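PDB 3NA6: succinylglutamate desuccinylase/aspartoacylase from Ruegeria sp. TM1040, which probably acts as a zinc-dependent hydrolase of the succinylglutamate desuccinylase/aspartoacylase family, cleaving an amide bond in an N-acylated amino acid. Local coordinates for residues A[23-28]-A[120-125]. Sequence-based numbering, arbitrary orientation.
Sequences LKLPYS and GTVTQK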
loop_
_atom_site.group_PDB
_atom_site.type_symbol
_atom_site.label_atom_id
_atom_site.label_comp_id
_atom_site.label_asym_id
_atom_site.label_seq_id
_atom_site.Cartn_x
_atom_site.Cartn_y
_atom_site.Cartn_z
ATOM N N LEU A 23 -21.304 21.804 -1.795
ATOM C CA LEU A 23 -21.035 22.034 -0.398
ATOM C C LEU A 23 -19.510 21.945 -0.214
ATOM O O LEU A 23 -18.901 20.874 -0.366
ATOM C CB LEU A 23 -21.738 20.961 0.444
ATOM C CG LEU A 23 -23.261 20.872 0.240
ATOM C CD1 LEU A 23 -23.857 19.822 1.149
ATOM C CD2 LEU A 23 -23.931 22.203 0.465
ATOM N N LYS A 24 -18.889 23.071 0.056
ATOM C CA LYS A 24 -17.456 23.118 0.290
ATOM C C LYS A 24 -17.114 22.795 1.735
ATOM O O LYS A 24 -17.424 23.552 2.667
ATOM C CB LYS A 24 -16.925 24.495 -0.084
ATOM C CG LYS A 24 -15.401 24.644 -0.121
ATOM C CD LYS A 24 -15.033 26.001 -0.827
ATOM C CE LYS A 24 -14.126 26.890 0.009
ATOM N NZ LYS A 24 -14.420 27.087 1.473
ATOM N N LEU A 25 -16.491 21.646 1.917
ATOM C CA LEU A 25 -16.064 21.204 3.242
ATOM C C LEU A 25 -14.561 21.336 3.270
ATOM O O LEU A 25 -13.872 20.591 2.576
ATOM C CB LEU A 25 -16.504 19.753 3.428
ATOM C CG LEU A 25 -16.009 18.906 4.585
ATOM C CD1 LEU A 25 -16.191 19.668 5.856
ATOM C CD2 LEU A 25 -16.817 17.600 4.532
ATOM N N PRO A 26 -14.035 22.287 4.043
ATOM C CA PRO A 26 -12.592 22.377 4.144
ATOM C C PRO A 26 -11.946 21.078 4.589
ATOM O O PRO A 26 -12.413 20.443 5.501
ATOM C CB PRO A 26 -12.374 23.478 5.181
ATOM C CG PRO A 26 -13.633 24.288 5.161
ATOM C CD PRO A 26 -14.709 23.267 4.910
ATOM N N TYR A 27 -10.857 20.700 3.939
ATOM C CA TYR A 27 -10.164 19.428 4.224
ATOM C C TYR A 27 -8.674 19.617 3.931
ATOM O O TYR A 27 -8.232 19.539 2.778
ATOM C CB TYR A 27 -10.796 18.281 3.409
ATOM C CG TYR A 27 -10.058 16.963 3.444
ATOM C CD1 TYR A 27 -9.496 16.488 4.621
ATOM C CD2 TYR A 27 -9.955 16.175 2.295
ATOM C CE1 TYR A 27 -8.800 15.297 4.648
ATOM C CE2 TYR A 27 -9.263 14.973 2.308
ATOM C CZ TYR A 27 -8.678 14.544 3.492
ATOM O OH TYR A 27 -7.981 13.358 3.525
ATOM N N SER A 28 -7.927 19.947 4.986
ATOM C CA SER A 28 -6.500 20.135 4.892
ATOM C C SER A 28 -5.783 18.789 5.059
ATOM O O SER A 28 -6.039 18.085 6.009
ATOM C CB SER A 28 -6.066 21.098 5.977
ATOM O OG SER A 28 -4.670 21.234 5.948
ATOM N N GLY A 120 -15.312 17.092 13.897
ATOM C CA GLY A 120 -14.817 15.719 13.830
ATOM C C GLY A 120 -14.168 15.384 12.504
ATOM O O GLY A 120 -13.641 16.259 11.823
ATOM N N THR A 121 -14.258 14.114 12.123
ATOM C CA THR A 121 -13.771 13.634 10.834
ATOM C C THR A 121 -14.621 14.208 9.698
ATOM O O THR A 121 -15.674 14.767 9.941
ATOM C CB THR A 121 -13.792 12.077 10.772
ATOM O OG1 THR A 121 -15.149 11.588 10.815
ATOM C CG2 THR A 121 -12.969 11.501 11.914
ATOM N N VAL A 122 -14.131 14.115 8.463
ATOM C CA VAL A 122 -14.903 14.565 7.300
ATOM C C VAL A 122 -16.334 13.974 7.333
ATOM O O VAL A 122 -17.321 14.697 7.184
ATOM C CB VAL A 122 -14.176 14.264 5.977
ATOM C CG1 VAL A 122 -15.110 14.474 4.822
ATOM C CG2 VAL A 122 -12.926 15.209 5.850
ATOM N N THR A 123 -16.438 12.671 7.551
ATOM C CA THR A 123 -17.747 11.995 7.548
ATOM C C THR A 123 -18.669 12.560 8.636
ATOM O O THR A 123 -19.855 12.751 8.428
ATOM C CB THR A 123 -17.560 10.465 7.679
ATOM O OG1 THR A 123 -16.798 9.978 6.542
ATOM C CG2 THR A 123 -18.922 9.730 7.707
ATOM N N GLN A 124 -18.105 12.835 9.805
ATOM C CA GLN A 124 -18.860 13.409 10.903
ATOM C C GLN A 124 -19.321 14.831 10.614
ATOM O O GLN A 124 -20.402 15.212 11.039
ATOM C CB GLN A 124 -18.036 13.402 12.187
ATOM C CG GLN A 124 -17.754 12.028 12.682
ATOM C CD GLN A 124 -16.985 12.028 13.951
ATOM O OE1 GLN A 124 -15.934 12.670 14.077
ATOM N NE2 GLN A 124 -17.522 11.335 14.936
ATOM N N LYS A 125 -18.473 15.613 9.952
ATOM C CA LYS A 125 -18.801 16.995 9.525
ATOM C C LYS A 125 -19.928 17.017 8.464
ATOM O O LYS A 125 -20.839 17.844 8.543
ATOM C CB LYS A 125 -17.553 17.714 9.000
ATOM C CG LYS A 125 -16.499 18.039 10.113
ATOM C CD LYS A 125 -15.173 18.418 9.484
ATOM C CE LYS A 125 -14.338 19.335 10.313
ATOM N NZ LYS A 125 -12.968 19.425 9.730
HETATM O O HOH W 1 -13.603 21.308 7.893
HETATM O O HOH W 2 -11.814 18.462 7.610
#
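L25 spreads its two methyls over the first turn of helix 122-134: CD2 rests 3.6 Å from CG1 of V122, while CD1 lies 3.9 Å from CB of K125 and also meets CD of that lysine. Its CB points toward the helix, and CG, anti to the backbone N (chi1 169°), sets CD1 against K125 and CD2 against V122. V122 divides its own branches, giving CG1 to L25 and CG2 to Y27, whose CD1 sits 3.9 Å from that methyl; the tyrosine and valine side chains cross at about a right angle. Cutting L25 back to an alanine would probably leave a gap beside CG1 of V122 and take an apolar neighbour from the lysine's aliphatic stem.

The polar link is made through water. K125 runs out extended beyond CG, and NZ donates to two waters, at 2.7 Å and 2.6 Å; each water in turn donates to O of P26, so that two one-water bridges join NZ to the same carbonyl oxygen, K125 and P26 having no direct hydrogen bond between them.

Within 120-125 the helix start is fixed by a capping box. N of T121 gives a bond of 3.0 Å to OE1 of Q124, in the carbonyl plane on a lone pair, and N of Q124 returns a weak one to OG1 of T121. Beyond the two segments, I126 and I7 also pack on L25, and Y27 touches I105. Here the N-terminal turn of a helix lies against a strand near the edge of the large mixed sheet, an alpha/beta layering in keeping with the zinc-exopeptidase-like fold of this family.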